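Local coordinates for protein acid phosphatase (PDB 2I33) that probably hydrolyses phosphate monoesters at acidic pH as a magnesium-dependent class C acid phosphatase of the HAD superfamily, at residues Q39-G44 / D67-D72; Q45-A50 / F207-I212. All blocks are in the same frame, centred on the assembly; numbering follows the deposited sequence.

Helix 31-54 supplies the first segment of both contacts, 39-44 to contact 1 and 45-50 to contact 2, so the two follow one another along a single helix with centres about 12 Å apart. Contact 1 turns to the loop after strand 59-64, the central strand of the parallel sheet, where magnesium is bound; contact 2 turns to the loop leading into strand 211-213, at one edge of the sheet. In sequence the segments alternate: 39-44, 45-50, 67-72, 207-212. One helix thus touches both the metal-site loop and the edge of the sheet. The contacts also touch, with Ile-212 CG2 3.3 Å from Gly-40 O, and both border the second subunit.

Contact 1 (Q39-G44 / D67-D72); sequences QGYNTG and DETVLD. With MG (magnesium ion), chain C.
At the metal site of the HAD fold, where Asp-65, Asp-67 and Thr-69 match the DxDx(T/V) signature of the superfamily, helix 31-54 meets loop 67-72 through Tyr-41. The tyrosine OH donates a hydrogen bond of 2.7 Å to Thr-69 O. Its approach is from above the carbonyl plane, 60° out of it and at a C=O...O angle of 118°, while the oxygen lies at the edge of the phenol ring, in the ring plane. Tyrosine suits the place because its long flat ring spans from helix to loop and ends in a donor. With CG beside the backbone N (chi1 -76°), the ring leaves the helix toward the loop and meets Phe-178 and Phe-214. Two methyls lie near the hydroxyl: Thr-69 CG2 at 3.6 Å and Val-70 CG2 at 3.8 Å from Tyr-41 OH. Threonine serves two surroundings, since its methyl faces the tyrosine while OG1 hydrogen-bonds to Asp-65 OD2, itself a magnesium ligand. Tyr-41 thus bonds to the backbone of a second-shell residue and probably helps to hold it in place. Asp-65 and Asp-180 share the ion with the backbone of Asp-67, whose O sits 2.1 Å from the magnesium beside three coordinated waters.

Contact 2 (Q45-A50 / F207-I212); sequences QLKLDA and FGEKFI
Lys-47 reaches from helix 31-54 along the turn into strand 211-213, at the edge of the parallel, Rossmann-like sheet of the HAD fold, and closes a salt bridge with Glu-209, Lys-47 NZ lying 2.7 Å from Glu-209 OE1. The lysine starts with CG beside the backbone N, bends at chi2 (-68°) and is then fully extended, which carries its methylenes past the carbonyl oxygens of the turn. Lys-47 CG is 3.6 Å from Gly-208 O and Lys-47 CE 3.2 Å from that oxygen, a close approach that the neighbouring ammonium, which probably polarises the C-H bonds of CE, may favour. Glu-209 leaves its backbone heading away from the helix; the bend at chi2 (66°) returns the carboxylate to the lysine. The ammonium meets OE1 on its syn side, 29° out of the carboxylate plane, while Glu-209 OE2 stays 4.2 Å from Lys-47 NZ. Lysine is long enough to span from the helix to the turn, its charge meeting Glu-209, and glutamate has the length to double back. Gly-208 suits the turn because its positive phi would press a side chain against the preceding carbonyl. Around this bridge, Lys-47 also packs on Leu-176 of strand 172-179 and on Leu-46 of the second subunit, while Leu-48 faces strand 172-179 and helix 106-115, setting helix 31-54 against the sheet beside its edge strand 211-213.

Contact 1 (Q39-G44 / D67-D72)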
ATOM      1  N   GLN A  39      -4.522   8.783   0.170  1.00 26.80           N
ATOM      2  CA  GLN A  39      -3.452   9.301  -0.660  1.00 27.07           C
ATOM      3  C   GLN A  39      -3.759   9.038  -2.124  1.00 27.04           C
ATOM      4  O   GLN A  39      -3.598   9.900  -2.983  1.00 27.26           O
ATOM      5  CB  GLN A  39      -2.138   8.600  -0.336  1.00 26.99           C
ATOM      6  CG  GLN A  39      -0.984   8.986  -1.233  1.00 27.28           C
ATOM      7  CD  GLN A  39       0.353   8.663  -0.588  1.00 29.19           C
ATOM      8  OE1 GLN A  39       0.821   9.408   0.280  1.00 27.23           O
ATOM      9  NE2 GLN A  39       0.924   7.479  -0.930  1.00 27.85           N
ATOM     10  N   GLY A  40      -4.226   7.828  -2.401  1.00 26.57           N
ATOM     11  CA  GLY A  40      -4.565   7.450  -3.768  1.00 26.71           C
ATOM     12  C   GLY A  40      -5.692   8.342  -4.305  1.00 26.90           C
ATOM     13  O   GLY A  40      -5.595   8.931  -5.396  1.00 27.57           O
ATOM     14  N   TYR A  41      -6.754   8.476  -3.539  1.00 26.12           N
ATOM     15  CA  TYR A  41      -7.881   9.287  -3.997  1.00 26.70           C
ATOM     16  C   TYR A  41      -7.561  10.770  -4.041  1.00 27.36           C
ATOM     17  O   TYR A  41      -8.041  11.487  -4.943  1.00 27.98           O
ATOM     18  CB  TYR A  41      -9.162   8.956  -3.231  1.00 26.08           C
ATOM     19  CG  TYR A  41      -9.772   7.647  -3.698  1.00 26.64           C
ATOM     20  CD1 TYR A  41     -10.250   7.503  -5.002  1.00 25.52           C
ATOM     21  CD2 TYR A  41      -9.819   6.531  -2.852  1.00 26.37           C
ATOM     22  CE1 TYR A  41     -10.780   6.323  -5.422  1.00 25.98           C
ATOM     23  CE2 TYR A  41     -10.362   5.330  -3.282  1.00 27.87           C
ATOM     24  CZ  TYR A  41     -10.817   5.232  -4.571  1.00 27.47           C
ATOM     25  OH  TYR A  41     -11.358   4.060  -5.043  1.00 29.64           O
ATOM     26  N   ASN A  42      -6.725  11.255  -3.120  1.00 26.51           N
ATOM     27  CA  ASN A  42      -6.311  12.643  -3.215  1.00 27.53           C
ATOM     28  C   ASN A  42      -5.507  12.907  -4.481  1.00 26.99           C
ATOM     29  O   ASN A  42      -5.673  13.929  -5.142  1.00 26.85           O
ATOM     30  CB  ASN A  42      -5.485  13.048  -2.006  1.00 27.10           C
ATOM     31  CG  ASN A  42      -6.306  13.136  -0.747  1.00 28.89           C
ATOM     32  OD1 ASN A  42      -7.549  13.231  -0.784  1.00 28.63           O
ATOM     33  ND2 ASN A  42      -5.621  13.110   0.380  1.00 28.18           N
ATOM     34  N   THR A  43      -4.591  11.987  -4.765  1.00 27.03           N
ATOM     35  CA  THR A  43      -3.730  12.123  -5.908  1.00 27.68           C
ATOM     36  C   THR A  43      -4.601  12.009  -7.151  1.00 27.79           C
ATOM     37  O   THR A  43      -4.442  12.759  -8.112  1.00 27.81           O
ATOM     38  CB  THR A  43      -2.640  11.063  -5.882  1.00 28.16           C
ATOM     39  OG1 THR A  43      -1.880  11.233  -4.674  1.00 28.33           O
ATOM     40  CG2 THR A  43      -1.748  11.179  -7.086  1.00 28.83           C
ATOM     41  N   GLY A  44      -5.536  11.081  -7.134  1.00 28.05           N
ATOM     42  CA  GLY A  44      -6.452  10.943  -8.259  1.00 27.75           C
ATOM     43  C   GLY A  44      -7.238  12.232  -8.512  1.00 27.15           C
ATOM     44  O   GLY A  44      -7.442  12.660  -9.662  1.00 27.59           O
ATOM     45  N   ASP A  67     -13.564  -4.209  -6.145  1.00 27.68           N
ATOM     46  CA  ASP A  67     -13.162  -4.909  -4.923  1.00 27.73           C
ATOM     47  C   ASP A  67     -11.751  -4.482  -4.544  1.00 27.82           C
ATOM     48  O   ASP A  67     -10.795  -4.607  -5.308  1.00 28.00           O
ATOM     49  CB  ASP A  67     -13.285  -6.423  -5.098  1.00 28.46           C
ATOM     50  CG  ASP A  67     -14.718  -6.849  -5.379  1.00 28.73           C
ATOM     51  OD1 ASP A  67     -15.612  -6.384  -4.662  1.00 33.25           O
ATOM     52  OD2 ASP A  67     -14.955  -7.609  -6.363  1.00 37.14           O
ATOM     53  N   GLU A  68     -11.638  -4.003  -3.323  1.00 27.05           N
ATOM     54  CA  GLU A  68     -10.376  -3.499  -2.783  1.00 27.32           C
ATOM     55  C   GLU A  68      -9.893  -2.199  -3.464  1.00 27.33           C
ATOM     56  O   GLU A  68      -8.741  -1.789  -3.286  1.00 27.92           O
ATOM     57  CB  GLU A  68      -9.312  -4.572  -2.739  1.00 27.60           C
ATOM     58  CG  GLU A  68      -9.475  -5.537  -1.547  1.00 28.30           C
ATOM     59  CD  GLU A  68     -10.868  -6.079  -1.326  1.00 31.00           C
ATOM     60  OE1 GLU A  68     -11.273  -7.024  -2.037  1.00 31.03           O
ATOM     61  OE2 GLU A  68     -11.532  -5.563  -0.387  1.00 35.14           O
ATOM     62  N   THR A  69     -10.801  -1.535  -4.158  1.00 26.35           N
ATOM     63  CA  THR A  69     -10.552  -0.219  -4.682  1.00 26.35           C
ATOM     64  C   THR A  69     -11.633   0.741  -4.211  1.00 27.45           C
ATOM     65  O   THR A  69     -11.324   1.780  -3.628  1.00 28.28           O
ATOM     66  CB  THR A  69     -10.481  -0.259  -6.218  1.00 26.26           C
ATOM     67  OG1 THR A  69      -9.374  -1.084  -6.599  1.00 27.25           O
ATOM     68  CG2 THR A  69     -10.320   1.110  -6.743  1.00 27.74           C
ATOM     69  N   VAL A  70     -12.901   0.362  -4.420  1.00 27.56           N
ATOM     70  CA  VAL A  70     -14.075   1.100  -3.956  1.00 27.12           C
ATOM     71  C   VAL A  70     -14.748   0.348  -2.801  1.00 27.66           C
ATOM     72  O   VAL A  70     -15.132   0.950  -1.822  1.00 28.18           O
ATOM     73  CB  VAL A  70     -15.099   1.342  -5.074  1.00 27.88           C
ATOM     74  CG1 VAL A  70     -16.314   2.026  -4.547  1.00 27.90           C
ATOM     75  CG2 VAL A  70     -14.452   2.146  -6.218  1.00 27.06           C
ATOM     76  N   LEU A  71     -14.912  -0.957  -2.949  1.00 27.02           N
ATOM     77  CA  LEU A  71     -15.608  -1.772  -1.944  1.00 26.91           C
ATOM     78  C   LEU A  71     -14.653  -2.652  -1.168  1.00 28.12           C
ATOM     79  O   LEU A  71     -13.790  -3.325  -1.729  1.00 27.85           O
ATOM     80  CB  LEU A  71     -16.659  -2.662  -2.636  1.00 27.84           C
ATOM     81  CG  LEU A  71     -17.807  -1.914  -3.344  1.00 28.50           C
ATOM     82  CD1 LEU A  71     -18.710  -2.896  -4.096  1.00 31.91           C
ATOM     83  CD2 LEU A  71     -18.592  -1.041  -2.415  1.00 30.93           C
ATOM     84  N   ASP A  72     -14.865  -2.670   0.138  1.00 27.56           N
ATOM     85  CA  ASP A  72     -14.035  -3.393   1.076  1.00 28.67           C
ATOM     86  C   ASP A  72     -14.603  -4.793   1.338  1.00 28.30           C
ATOM     87  O   ASP A  72     -15.629  -4.943   1.989  1.00 28.43           O
ATOM     88  CB  ASP A  72     -13.976  -2.605   2.366  1.00 29.15           C
ATOM     89  CG  ASP A  72     -13.056  -3.208   3.386  1.00 31.63           C
ATOM     90  OD1 ASP A  72     -12.612  -4.369   3.220  1.00 29.47           O
ATOM     91  OD2 ASP A  72     -12.786  -2.489   4.370  1.00 32.54           O
TER
HETATM   92 MG    MG C 602      -9.652  -5.302  -6.987  1.00 13.35          MG
HETATM   93  O   HOH W   1      -8.573  -5.661  -8.777  1.00 19.75           O
HETATM   94  O   HOH W   2      -8.956  -6.735  -6.070  1.00 25.98           O
HETATM   95  O   HOH W   3     -11.212  -6.613  -7.810  1.00 29.73           O

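Contact 2 (Q45-A50 / F207-I212)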
ATOM      1  N   GLN A  45      -7.698  12.887  -7.459  1.00 27.44           N
ATOM      2  CA  GLN A  45      -8.429  14.133  -7.644  1.00 27.73           C
ATOM      3  C   GLN A  45      -7.569  15.234  -8.279  1.00 27.27           C
ATOM      4  O   GLN A  45      -8.000  15.949  -9.180  1.00 27.71           O
ATOM      5  CB  GLN A  45      -9.042  14.600  -6.336  1.00 27.51           C
ATOM      6  CG  GLN A  45      -9.986  15.741  -6.556  1.00 30.53           C
ATOM      7  CD  GLN A  45     -10.992  15.896  -5.449  1.00 35.20           C
ATOM      8  OE1 GLN A  45     -11.473  14.900  -4.885  1.00 37.92           O
ATOM      9  NE2 GLN A  45     -11.357  17.136  -5.165  1.00 35.31           N
ATOM     10  N   LEU A  46      -6.335  15.350  -7.808  1.00 27.09           N
ATOM     11  CA  LEU A  46      -5.385  16.313  -8.337  1.00 27.90           C
ATOM     12  C   LEU A  46      -5.160  16.046  -9.810  1.00 27.09           C
ATOM     13  O   LEU A  46      -5.188  16.949 -10.627  1.00 27.45           O
ATOM     14  CB  LEU A  46      -4.065  16.161  -7.607  1.00 29.34           C
ATOM     15  CG  LEU A  46      -2.913  17.042  -8.075  1.00 32.28           C
ATOM     16  CD1 LEU A  46      -3.075  18.420  -7.542  1.00 34.42           C
ATOM     17  CD2 LEU A  46      -1.608  16.422  -7.557  1.00 35.82           C
ATOM     18  N   LYS A  47      -4.956  14.778 -10.147  1.00 26.09           N
ATOM     19  CA  LYS A  47      -4.696  14.429 -11.518  1.00 27.04           C
ATOM     20  C   LYS A  47      -5.944  14.563 -12.380  1.00 26.89           C
ATOM     21  O   LYS A  47      -5.847  14.891 -13.559  1.00 27.38           O
ATOM     22  CB  LYS A  47      -4.106  13.035 -11.582  1.00 27.29           C
ATOM     23  CG  LYS A  47      -2.735  12.944 -10.913  1.00 29.07           C
ATOM     24  CD  LYS A  47      -1.673  13.720 -11.661  1.00 31.36           C
ATOM     25  CE  LYS A  47      -0.306  13.650 -11.004  1.00 32.48           C
ATOM     26  NZ  LYS A  47       0.671  14.514 -11.699  1.00 35.10           N
ATOM     27  N   LEU A  48      -7.115  14.346 -11.790  1.00 25.95           N
ATOM     28  CA  LEU A  48      -8.358  14.574 -12.525  1.00 26.27           C
ATOM     29  C   LEU A  48      -8.465  16.047 -12.919  1.00 26.65           C
ATOM     30  O   LEU A  48      -8.694  16.379 -14.058  1.00 26.22           O
ATOM     31  CB  LEU A  48      -9.569  14.167 -11.700  1.00 27.10           C
ATOM     32  CG  LEU A  48     -10.905  14.365 -12.403  1.00 27.26           C
ATOM     33  CD1 LEU A  48     -10.978  13.573 -13.702  1.00 28.95           C
ATOM     34  CD2 LEU A  48     -12.083  14.016 -11.495  1.00 28.29           C
ATOM     35  N   ASP A  49      -8.258  16.940 -11.965  1.00 26.93           N
ATOM     36  CA  ASP A  49      -8.303  18.360 -12.278  1.00 27.22           C
ATOM     37  C   ASP A  49      -7.305  18.761 -13.366  1.00 27.01           C
ATOM     38  O   ASP A  49      -7.619  19.547 -14.242  1.00 27.02           O
ATOM     39  CB  ASP A  49      -8.008  19.164 -11.036  1.00 27.54           C
ATOM     40  CG  ASP A  49      -9.161  19.175 -10.057  1.00 29.96           C
ATOM     41  OD1 ASP A  49     -10.311  18.846 -10.439  1.00 31.53           O
ATOM     42  OD2 ASP A  49      -8.916  19.577  -8.907  1.00 32.72           O
ATOM     43  N   ALA A  50      -6.102  18.200 -13.266  1.00 26.93           N
ATOM     44  CA  ALA A  50      -5.037  18.484 -14.226  1.00 27.28           C
ATOM     45  C   ALA A  50      -5.474  18.052 -15.617  1.00 27.12           C
ATOM     46  O   ALA A  50      -5.257  18.767 -16.590  1.00 27.21           O
ATOM     47  CB  ALA A  50      -3.790  17.726 -13.847  1.00 27.98           C
ATOM     48  N   PHE A 207       2.566   5.674 -12.367  1.00 27.12           N
ATOM     49  CA  PHE A 207       1.917   5.458 -11.104  1.00 26.58           C
ATOM     50  C   PHE A 207       1.824   6.739 -10.344  1.00 27.10           C
ATOM     51  O   PHE A 207       2.800   7.445 -10.187  1.00 27.89           O
ATOM     52  CB  PHE A 207       2.592   4.338 -10.318  1.00 26.68           C
ATOM     53  CG  PHE A 207       2.496   3.033 -11.023  1.00 25.19           C
ATOM     54  CD1 PHE A 207       1.299   2.324 -11.047  1.00 27.43           C
ATOM     55  CD2 PHE A 207       3.583   2.534 -11.709  1.00 27.18           C
ATOM     56  CE1 PHE A 207       1.220   1.139 -11.761  1.00 28.17           C
ATOM     57  CE2 PHE A 207       3.500   1.347 -12.390  1.00 29.30           C
ATOM     58  CZ  PHE A 207       2.314   0.659 -12.392  1.00 27.40           C
ATOM     59  N   GLY A 208       0.602   7.059  -9.950  1.00 28.19           N
ATOM     60  CA  GLY A 208       0.311   8.360  -9.405  1.00 28.41           C
ATOM     61  C   GLY A 208       0.030   9.409 -10.447  1.00 29.29           C
ATOM     62  O   GLY A 208      -0.221  10.540 -10.096  1.00 30.32           O
ATOM     63  N   GLU A 209       0.051   9.033 -11.727  1.00 28.67           N
ATOM     64  CA  GLU A 209      -0.188   9.982 -12.795  1.00 29.76           C
ATOM     65  C   GLU A 209      -1.443   9.571 -13.550  1.00 29.90           C
ATOM     66  O   GLU A 209      -2.442  10.296 -13.563  1.00 31.36           O
ATOM     67  CB  GLU A 209       1.041  10.070 -13.705  1.00 30.21           C
ATOM     68  CG  GLU A 209       0.852  10.892 -14.963  1.00 34.09           C
ATOM     69  CD  GLU A 209       0.635  12.363 -14.712  1.00 39.45           C
ATOM     70  OE1 GLU A 209       1.204  12.897 -13.736  1.00 39.93           O
ATOM     71  OE2 GLU A 209      -0.076  12.993 -15.537  1.00 43.76           O
ATOM     72  N   LYS A 210      -1.391   8.403 -14.162  1.00 29.62           N
ATOM     73  CA  LYS A 210      -2.537   7.835 -14.895  1.00 28.95           C
ATOM     74  C   LYS A 210      -3.098   6.603 -14.183  1.00 28.55           C
ATOM     75  O   LYS A 210      -4.279   6.327 -14.297  1.00 28.44           O
ATOM     76  CB  LYS A 210      -2.147   7.468 -16.334  1.00 29.79           C
ATOM     77  CG  LYS A 210      -3.336   7.159 -17.209  1.00 33.70           C
ATOM     78  N   PHE A 211      -2.233   5.870 -13.482  1.00 26.80           N
ATOM     79  CA  PHE A 211      -2.592   4.664 -12.783  1.00 26.66           C
ATOM     80  C   PHE A 211      -2.491   4.975 -11.320  1.00 27.25           C
ATOM     81  O   PHE A 211      -1.401   5.256 -10.853  1.00 28.44           O
ATOM     82  CB  PHE A 211      -1.599   3.540 -13.064  1.00 26.80           C
ATOM     83  CG  PHE A 211      -1.517   3.135 -14.493  1.00 27.14           C
ATOM     84  CD1 PHE A 211      -2.533   3.407 -15.393  1.00 27.27           C
ATOM     85  CD2 PHE A 211      -0.386   2.483 -14.960  1.00 27.41           C
ATOM     86  CE1 PHE A 211      -2.415   3.014 -16.718  1.00 27.78           C
ATOM     87  CE2 PHE A 211      -0.287   2.081 -16.239  1.00 27.33           C
ATOM     88  CZ  PHE A 211      -1.285   2.359 -17.131  1.00 26.58           C
ATOM     89  N   ILE A 212      -3.620   4.920 -10.631  1.00 27.02           N
ATOM     90  CA  ILE A 212      -3.678   5.185  -9.223  1.00 27.85           C
ATOM     91  C   ILE A 212      -3.851   3.841  -8.554  1.00 27.38           C
ATOM     92  O   ILE A 212      -4.864   3.158  -8.732  1.00 27.42           O
ATOM     93  CB  ILE A 212      -4.820   6.135  -8.855  1.00 28.58           C
ATOM     94  CG1 ILE A 212      -4.770   7.373  -9.759  1.00 30.48           C
ATOM     95  CG2 ILE A 212      -4.737   6.460  -7.362  1.00 29.93           C
ATOM     96  CD1 ILE A 212      -3.512   8.203  -9.635  1.00 31.03           C
TER